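Local coordinates for protein C alpha-dehydrogenase (Sphingobium sp. SYK-6, PDB 4YAC) that is a short-chain dehydrogenase/reductase that binds NADH and probably oxidises the alpha-carbon alcohol of lignin-derived beta-aryl ethers with NAD(+) as hydride acceptor, at residues L26-Q31 / S52-A57; A74-E79 / M127-E132. All coordinates share one frame; numbering follows the deposited sequence.

Contact 1 of 2, residues L26-Q31 / S52-A57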
ATOM      1  N   LEU A  26       0.690   5.275 -27.719  1.00 31.87           N
ATOM      2  CA  LEU A  26       0.044   4.021 -28.087  1.00 29.63           C
ATOM      3  C   LEU A  26      -0.731   4.163 -29.401  1.00 36.23           C
ATOM      4  O   LEU A  26      -0.710   3.261 -30.241  1.00 34.54           O
ATOM      5  CB  LEU A  26      -0.884   3.549 -26.960  1.00 32.64           C
ATOM      6  CG  LEU A  26      -0.170   3.184 -25.652  1.00 31.97           C
ATOM      7  CD1 LEU A  26      -1.177   2.954 -24.532  1.00 28.64           C
ATOM      8  CD2 LEU A  26       0.714   1.960 -25.831  1.00 38.42           C
ATOM      9  N   ALA A  27      -1.393   5.300 -29.587  1.00 37.48           N
ATOM     10  CA  ALA A  27      -2.202   5.534 -30.784  1.00 35.81           C
ATOM     11  C   ALA A  27      -1.350   5.821 -32.016  1.00 33.81           C
ATOM     12  O   ALA A  27      -1.667   5.377 -33.125  1.00 32.49           O
ATOM     13  CB  ALA A  27      -3.166   6.688 -30.543  1.00 37.57           C
ATOM     14  N   GLU A  28      -0.267   6.566 -31.825  1.00 35.23           N
ATOM     15  CA  GLU A  28       0.538   7.044 -32.945  1.00 34.28           C
ATOM     16  C   GLU A  28       1.646   6.067 -33.312  1.00 43.72           C
ATOM     17  O   GLU A  28       1.653   5.522 -34.414  1.00 62.24           O
ATOM     18  CB  GLU A  28       1.129   8.414 -32.618  1.00 40.48           C
ATOM     19  CG  GLU A  28       0.077   9.500 -32.468  1.00 37.11           C
ATOM     20  CD  GLU A  28       0.676  10.871 -32.228  1.00 41.19           C
ATOM     21  OE1 GLU A  28       1.339  11.401 -33.145  1.00 36.66           O
ATOM     22  OE2 GLU A  28       0.484  11.419 -31.118  1.00 42.25           O
ATOM     23  N   GLU A  29       2.577   5.840 -32.392  1.00 36.81           N
ATOM     24  CA  GLU A  29       3.711   4.963 -32.673  1.00 43.80           C
ATOM     25  C   GLU A  29       3.293   3.499 -32.753  1.00 47.02           C
ATOM     26  O   GLU A  29       3.535   2.829 -33.756  1.00 44.22           O
ATOM     27  CB  GLU A  29       4.795   5.119 -31.605  1.00 43.18           C
ATOM     28  CG  GLU A  29       5.312   6.534 -31.449  1.00 62.25           C
ATOM     29  CD  GLU A  29       6.373   6.644 -30.377  1.00 76.08           C
ATOM     30  OE1 GLU A  29       7.045   5.629 -30.094  1.00 90.93           O
ATOM     31  OE2 GLU A  29       6.529   7.745 -29.813  1.00 77.70           O
ATOM     32  N   ALA A  30       2.674   3.006 -31.685  1.00 44.32           N
ATOM     33  CA  ALA A  30       2.295   1.599 -31.601  1.00 35.07           C
ATOM     34  C   ALA A  30       1.104   1.264 -32.493  1.00 38.64           C
ATOM     35  O   ALA A  30       0.820   0.090 -32.734  1.00 39.38           O
ATOM     36  CB  ALA A  30       1.982   1.228 -30.164  1.00 34.66           C
ATOM     37  N   GLN A  31       0.401   2.292 -32.958  1.00 39.11           N
ATOM     38  CA  GLN A  31      -0.752   2.116 -33.838  1.00 33.99           C
ATOM     39  C   GLN A  31      -1.841   1.248 -33.205  1.00 34.50           C
ATOM     40  O   GLN A  31      -2.484   0.452 -33.886  1.00 35.76           O
ATOM     41  CB  GLN A  31      -0.310   1.512 -35.175  1.00 34.80           C
ATOM     42  CG  GLN A  31       0.696   2.366 -35.925  1.00 41.58           C
ATOM     43  CD  GLN A  31       1.113   1.746 -37.245  1.00 89.79           C
ATOM     44  OE1 GLN A  31       2.091   1.005 -37.316  1.00106.95           O
ATOM     45  NE2 GLN A  31       0.365   2.045 -38.301  1.00100.34           N
ATOM     46  N   SER A  52      -7.405  14.547 -33.878  1.00 32.29           N
ATOM     47  CA  SER A  52      -8.097  14.777 -35.149  1.00 36.38           C
ATOM     48  C   SER A  52      -7.135  15.244 -36.241  1.00 42.51           C
ATOM     49  O   SER A  52      -7.521  15.360 -37.406  1.00 39.57           O
ATOM     50  CB  SER A  52      -9.211  15.812 -34.988  1.00 36.58           C
ATOM     51  OG  SER A  52      -8.674  17.117 -34.861  1.00 47.63           O
ATOM     52  N   GLN A  53      -5.894  15.528 -35.852  1.00 32.31           N
ATOM     53  CA  GLN A  53      -4.857  15.963 -36.783  1.00 33.58           C
ATOM     54  C   GLN A  53      -3.764  14.904 -36.955  1.00 33.54           C
ATOM     55  O   GLN A  53      -2.680  15.200 -37.462  1.00 34.52           O
ATOM     56  CB  GLN A  53      -4.241  17.275 -36.301  1.00 34.07           C
ATOM     57  CG  GLN A  53      -5.258  18.385 -36.094  1.00 38.17           C
ATOM     58  CD  GLN A  53      -5.999  18.747 -37.365  1.00 36.76           C
ATOM     59  OE1 GLN A  53      -5.414  18.786 -38.442  1.00 36.52           O
ATOM     60  NE2 GLN A  53      -7.295  19.009 -37.246  1.00 58.99           N
ATOM     61  N   LYS A  54      -4.064  13.674 -36.540  1.00 32.52           N
ATOM     62  CA  LYS A  54      -3.126  12.556 -36.628  1.00 32.47           C
ATOM     63  C   LYS A  54      -3.794  11.334 -37.254  1.00 32.32           C
ATOM     64  O   LYS A  54      -5.012  11.181 -37.182  1.00 34.27           O
ATOM     65  CB  LYS A  54      -2.594  12.182 -35.242  1.00 31.37           C
ATOM     66  CG  LYS A  54      -1.910  13.318 -34.491  1.00 31.50           C
ATOM     67  CD  LYS A  54      -0.625  13.738 -35.181  1.00 35.94           C
ATOM     68  CE  LYS A  54       0.160  14.742 -34.341  1.00 35.50           C
ATOM     69  NZ  LYS A  54       1.199  15.440 -35.149  1.00 47.28           N
ATOM     70  N   ASN A  55      -2.994  10.448 -37.835  1.00 35.41           N
ATOM     71  CA  ASN A  55      -3.530   9.223 -38.415  1.00 34.65           C
ATOM     72  C   ASN A  55      -3.704   8.143 -37.351  1.00 33.64           C
ATOM     73  O   ASN A  55      -2.916   7.199 -37.258  1.00 39.86           O
ATOM     74  CB  ASN A  55      -2.625   8.725 -39.537  1.00 37.80           C
ATOM     75  CG  ASN A  55      -3.349   7.799 -40.496  1.00 44.40           C
ATOM     76  OD1 ASN A  55      -4.436   8.116 -40.982  1.00 40.60           O
ATOM     77  ND2 ASN A  55      -2.758   6.644 -40.763  1.00 46.92           N
ATOM     78  N   VAL A  56      -4.752   8.295 -36.547  1.00 33.95           N
ATOM     79  CA  VAL A  56      -4.978   7.434 -35.405  1.00 37.29           C
ATOM     80  C   VAL A  56      -6.418   6.962 -35.338  1.00 40.92           C
ATOM     81  O   VAL A  56      -7.306   7.534 -35.975  1.00 32.82           O
ATOM     82  CB  VAL A  56      -4.647   8.164 -34.090  1.00 40.76           C
ATOM     83  CG1 VAL A  56      -3.189   8.580 -34.075  1.00 34.85           C
ATOM     84  CG2 VAL A  56      -5.554   9.377 -33.918  1.00 44.26           C
ATOM     85  N   ALA A  57      -6.625   5.910 -34.556  1.00 43.87           N
ATOM     86  CA  ALA A  57      -7.952   5.477 -34.164  1.00 27.48           C
ATOM     87  C   ALA A  57      -8.079   5.715 -32.669  1.00 26.36           C
ATOM     88  O   ALA A  57      -7.564   4.934 -31.872  1.00 34.99           O
ATOM     89  CB  ALA A  57      -8.176   4.016 -34.495  1.00 35.53           C
TER
HETATM   90  O   HOH W   1      -4.213   4.483 -33.698  1.00 33.48           O
HETATM   91  O   HOH W   2      -0.195   7.271 -36.609  1.00 55.31           O

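Contact 2 of 2, residues A74-E79 / M127-E132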
ATOM      1  N   ALA A  74     -18.673   1.738 -20.067  1.00 29.26           N
ATOM      2  CA  ALA A  74     -17.617   2.341 -20.873  1.00 27.69           C
ATOM      3  C   ALA A  74     -16.765   1.277 -21.551  1.00 35.08           C
ATOM      4  O   ALA A  74     -16.332   1.451 -22.689  1.00 34.12           O
ATOM      5  CB  ALA A  74     -16.744   3.245 -20.018  1.00 27.79           C
ATOM      6  N   VAL A  75     -16.522   0.174 -20.854  1.00 29.07           N
ATOM      7  CA  VAL A  75     -15.759  -0.917 -21.441  1.00 26.31           C
ATOM      8  C   VAL A  75     -16.607  -1.634 -22.493  1.00 35.74           C
ATOM      9  O   VAL A  75     -16.088  -2.045 -23.530  1.00 34.22           O
ATOM     10  CB  VAL A  75     -15.267  -1.904 -20.367  1.00 29.54           C
ATOM     11  CG1 VAL A  75     -14.625  -3.122 -21.001  1.00 28.75           C
ATOM     12  CG2 VAL A  75     -14.264  -1.218 -19.456  1.00 26.01           C
ATOM     13  N   ASP A  76     -17.906  -1.782 -22.239  1.00 28.84           N
ATOM     14  CA  ASP A  76     -18.817  -2.301 -23.262  1.00 32.34           C
ATOM     15  C   ASP A  76     -18.699  -1.476 -24.534  1.00 53.80           C
ATOM     16  O   ASP A  76     -18.595  -2.015 -25.638  1.00 53.04           O
ATOM     17  CB  ASP A  76     -20.266  -2.260 -22.788  1.00 30.65           C
ATOM     18  CG  ASP A  76     -20.613  -3.372 -21.827  1.00 37.90           C
ATOM     19  OD1 ASP A  76     -19.722  -4.156 -21.427  1.00 38.47           O
ATOM     20  OD2 ASP A  76     -21.801  -3.449 -21.471  1.00 43.95           O
ATOM     21  N   GLU A  77     -18.735  -0.158 -24.358  1.00 50.46           N
ATOM     22  CA  GLU A  77     -18.633   0.786 -25.462  1.00 40.09           C
ATOM     23  C   GLU A  77     -17.330   0.583 -26.231  1.00 32.54           C
ATOM     24  O   GLU A  77     -17.319   0.579 -27.465  1.00 38.42           O
ATOM     25  CB  GLU A  77     -18.733   2.221 -24.938  1.00 37.07           C
ATOM     26  CG  GLU A  77     -18.789   3.279 -26.028  1.00 44.47           C
ATOM     27  CD  GLU A  77     -18.964   4.681 -25.473  1.00 39.55           C
ATOM     28  OE1 GLU A  77     -19.868   4.889 -24.638  1.00 50.03           O
ATOM     29  OE2 GLU A  77     -18.195   5.577 -25.874  1.00 42.54           O
ATOM     30  N   ALA A  78     -16.238   0.396 -25.496  1.00 31.87           N
ATOM     31  CA  ALA A  78     -14.945   0.120 -26.108  1.00 29.80           C
ATOM     32  C   ALA A  78     -15.017  -1.120 -26.997  1.00 34.52           C
ATOM     33  O   ALA A  78     -14.465  -1.140 -28.095  1.00 36.08           O
ATOM     34  CB  ALA A  78     -13.883  -0.061 -25.037  1.00 33.99           C
ATOM     35  N   GLU A  79     -15.711  -2.148 -26.522  1.00 35.68           N
ATOM     36  CA  GLU A  79     -15.820  -3.402 -27.261  1.00 38.74           C
ATOM     37  C   GLU A  79     -16.670  -3.247 -28.519  1.00 40.67           C
ATOM     38  O   GLU A  79     -16.399  -3.881 -29.543  1.00 39.73           O
ATOM     39  CB  GLU A  79     -16.402  -4.494 -26.362  1.00 36.27           C
ATOM     40  CG  GLU A  79     -15.506  -4.844 -25.185  1.00 41.62           C
ATOM     41  CD  GLU A  79     -16.141  -5.824 -24.217  1.00 49.65           C
ATOM     42  OE1 GLU A  79     -17.351  -6.110 -24.352  1.00 63.83           O
ATOM     43  OE2 GLU A  79     -15.424  -6.311 -23.319  1.00 42.27           O
ATOM     44  N   MET A 127     -10.186  -7.287 -16.371  1.00 28.18           N
ATOM     45  CA  MET A 127      -9.345  -8.476 -16.265  1.00 30.04           C
ATOM     46  C   MET A 127     -10.144  -9.787 -16.367  1.00 31.75           C
ATOM     47  O   MET A 127      -9.689 -10.736 -17.011  1.00 35.18           O
ATOM     48  CB  MET A 127      -8.540  -8.411 -14.960  1.00 30.49           C
ATOM     49  CG  MET A 127      -7.787  -9.666 -14.584  1.00 32.75           C
ATOM     50  SD  MET A 127      -8.703 -10.635 -13.375  1.00 37.06           S
ATOM     51  CE  MET A 127      -8.763  -9.529 -11.959  1.00 33.35           C
ATOM     52  N   PRO A 128     -11.344  -9.847 -15.762  1.00 31.03           N
ATOM     53  CA  PRO A 128     -12.152 -11.061 -15.962  1.00 33.82           C
ATOM     54  C   PRO A 128     -12.591 -11.283 -17.414  1.00 34.77           C
ATOM     55  O   PRO A 128     -12.789 -12.428 -17.824  1.00 33.74           O
ATOM     56  CB  PRO A 128     -13.364 -10.824 -15.058  1.00 31.81           C
ATOM     57  CG  PRO A 128     -12.851  -9.923 -13.986  1.00 28.12           C
ATOM     58  CD  PRO A 128     -11.893  -9.002 -14.685  1.00 28.22           C
ATOM     59  N   ARG A 129     -12.746 -10.206 -18.179  1.00 31.46           N
ATOM     60  CA  ARG A 129     -13.081 -10.323 -19.593  1.00 31.06           C
ATOM     61  C   ARG A 129     -11.886 -10.856 -20.376  1.00 35.29           C
ATOM     62  O   ARG A 129     -12.042 -11.668 -21.290  1.00 36.44           O
ATOM     63  CB  ARG A 129     -13.526  -8.974 -20.158  1.00 36.15           C
ATOM     64  CG  ARG A 129     -14.673  -8.329 -19.400  1.00 32.50           C
ATOM     65  CD  ARG A 129     -15.139  -7.062 -20.098  1.00 37.28           C
ATOM     66  NE  ARG A 129     -16.135  -6.329 -19.322  1.00 39.06           N
ATOM     67  CZ  ARG A 129     -17.084  -5.558 -19.847  1.00 43.15           C
ATOM     68  NH1 ARG A 129     -17.192  -5.417 -21.164  1.00 38.60           N
ATOM     69  NH2 ARG A 129     -17.939  -4.930 -19.053  1.00 36.98           N
ATOM     70  N   MET A 130     -10.691 -10.399 -20.012  1.00 30.00           N
ATOM     71  CA  MET A 130      -9.466 -10.890 -20.633  1.00 35.44           C
ATOM     72  C   MET A 130      -9.328 -12.396 -20.447  1.00 37.20           C
ATOM     73  O   MET A 130      -9.043 -13.123 -21.397  1.00 35.00           O
ATOM     74  CB  MET A 130      -8.243 -10.193 -20.046  1.00 30.85           C
ATOM     75  CG  MET A 130      -8.027  -8.772 -20.521  1.00 34.76           C
ATOM     76  SD  MET A 130      -6.687  -7.994 -19.604  1.00 32.47           S
ATOM     77  CE  MET A 130      -6.483  -6.466 -20.511  1.00 29.14           C
ATOM     78  N   ILE A 131      -9.520 -12.851 -19.212  1.00 35.41           N
ATOM     79  CA  ILE A 131      -9.390 -14.266 -18.881  1.00 36.53           C
ATOM     80  C   ILE A 131     -10.411 -15.084 -19.662  1.00 42.59           C
ATOM     81  O   ILE A 131     -10.080 -16.116 -20.252  1.00 39.46           O
ATOM     82  CB  ILE A 131      -9.558 -14.493 -17.353  1.00 33.35           C
ATOM     83  CG1 ILE A 131      -8.340 -13.932 -16.619  1.00 36.65           C
ATOM     84  CG2 ILE A 131      -9.721 -15.974 -17.024  1.00 33.59           C
ATOM     85  CD1 ILE A 131      -8.502 -13.839 -15.127  1.00 36.32           C
ATOM     86  N   GLU A 132     -11.649 -14.604 -19.677  1.00 42.73           N
ATOM     87  CA  GLU A 132     -12.746 -15.291 -20.351  1.00 48.18           C
ATOM     88  C   GLU A 132     -12.481 -15.443 -21.851  1.00 40.64           C
ATOM     89  O   GLU A 132     -12.840 -16.458 -22.458  1.00 37.49           O
ATOM     90  CB  GLU A 132     -14.052 -14.531 -20.103  1.00 65.70           C
ATOM     91  CG  GLU A 132     -15.218 -14.914 -21.004  1.00 91.04           C
ATOM     92  CD  GLU A 132     -16.473 -14.123 -20.689  1.00110.73           C
ATOM     93  OE1 GLU A 132     -16.402 -13.203 -19.844  1.00115.83           O
ATOM     94  OE2 GLU A 132     -17.532 -14.418 -21.282  1.00116.90           O
TER

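Contact 1 of 2, residues L26-Q31 / S52-A57
Val56 brings its CG1 methyl against the C-terminal part of helix 17-28, where it meets both Ala27 and Glu28. The apolar part of the contact is small: Val56 CG1 lies 4.0 Å from Ala27 CB and touches Glu28 CG. Val56 CG1 also rests 3.7 Å from Ala27 O. It reaches this position because it stands anti to its own carbonyl carbon (chi1 -61°).

The charged part is loose. The Glu28 side chain runs on extended from CG, and Glu28 OE1 comes to 3.7 Å from Lys54 CD, the two side chains crossing at a slant. The ammonium is farther off, with Lys54 NZ 4.5 Å from Glu28 OE1, beyond a salt bridge, so the attraction is probably a weak, solvent-screened one. The stronger polar partner is a tyrosine: Glu28 OE2 is hydrogen-bonded to Tyr50 OH of helix 41-51.

Water supplies the polar link between the backbones. One molecule donates to Ala27 O at 2.8 Å and accepts from Ala57 N, joining the C-terminal part of helix 17-28 to the chain entering the strand. A second donates to Asn55 O at 2.8 Å and makes only a weak bond to Glu28 O. Asn55 is the centre of an inverse gamma turn, which is closed by a weak bond from Val56 N to Lys54 O.

The contact joins two successive helix-to-strand connections of the Rossmann fold, away from the NADH site. Gln31, the first residue past the helix to leave helical angles, has positive phi; from there the chain runs into strand 33-38, while 52-57 leads from helix 41-51 to the edge strand 57-62. Phe51 of helix 41-51 touches both Ala27 and Val56, and Val34 of strand 33-38 packs on Ala27.

Contact 2 of 2, residues A74-E79 / M127-E132
Arg129 reaches from helix 105-133 to Asp76, Glu79 and Val75 of helix 68-81; the local axes come no nearer than 12.7 Å and run at 40° to each other. Its side chain is extended from CG to NE, with CG anti to the carbonyl carbon (chi1 -55°), and this carries the guanidinium across.

Two carboxylates one turn apart receive it. Asp76 OD1 takes both terminal nitrogens, Arg129 NH1 at 2.8 Å nearly in line with its C-O bond and Arg129 NH2 at 3.1 Å on the syn side, the latter bond more bent. Glu79 brings OE2 to 2.9 Å from Arg129 NH1 in a straighter bond (161°) from above the carboxylate plane. Both acceptors lie close to the guanidinium plane, although the carboxylates are turned well away from it, and the three residues form a salt-bridge network centred on NH1.

Val75 covers one face of the guanidinium: its CG1 methyl lies 3.4 Å from Arg129 NH1, offset toward the rim. A methionine in place of Arg129 would probably leave Asp76 and Glu79 without their shared positive mate and let both carboxylates turn more freely.

Arg129 NE bonds weakly to Thr125 O; Val75 also packs on Thr125 and Val126. Helix 68-81 is the crossover helix between strands 57-62 and 87-90 of the Rossmann fold; helix 105-133 lies beside it on the same side of the parallel sheet, the salt bridges joining their flanks. Ala74 and Met130 face the sheet, on Val61 of strand 57-62 and Ile180 of strand 180-185; separately, Pro128 packs on Glu101 of the second subunit.

From the N terminus, the chain passes through strand 8-12 and helix 17-28, then strand 33-38 and helix 41-51, before contact 1 closes a loop of some twenty residues by bringing 52-57 back to 26-31. Strand 57-62 and helix 68-81 follow, and contact 2 opens only then, closing a longer loop through strand 87-90 and most of helix 105-133. The two are therefore in series and neither nest nor cross. Their centres lie 22 Å apart, with nearest atoms about 10 Å apart. Contact 1 ties together neighbouring connections at the 57-62 edge of the sheet, whereas contact 2 joins two helices that follow strands 57-62 and 87-90.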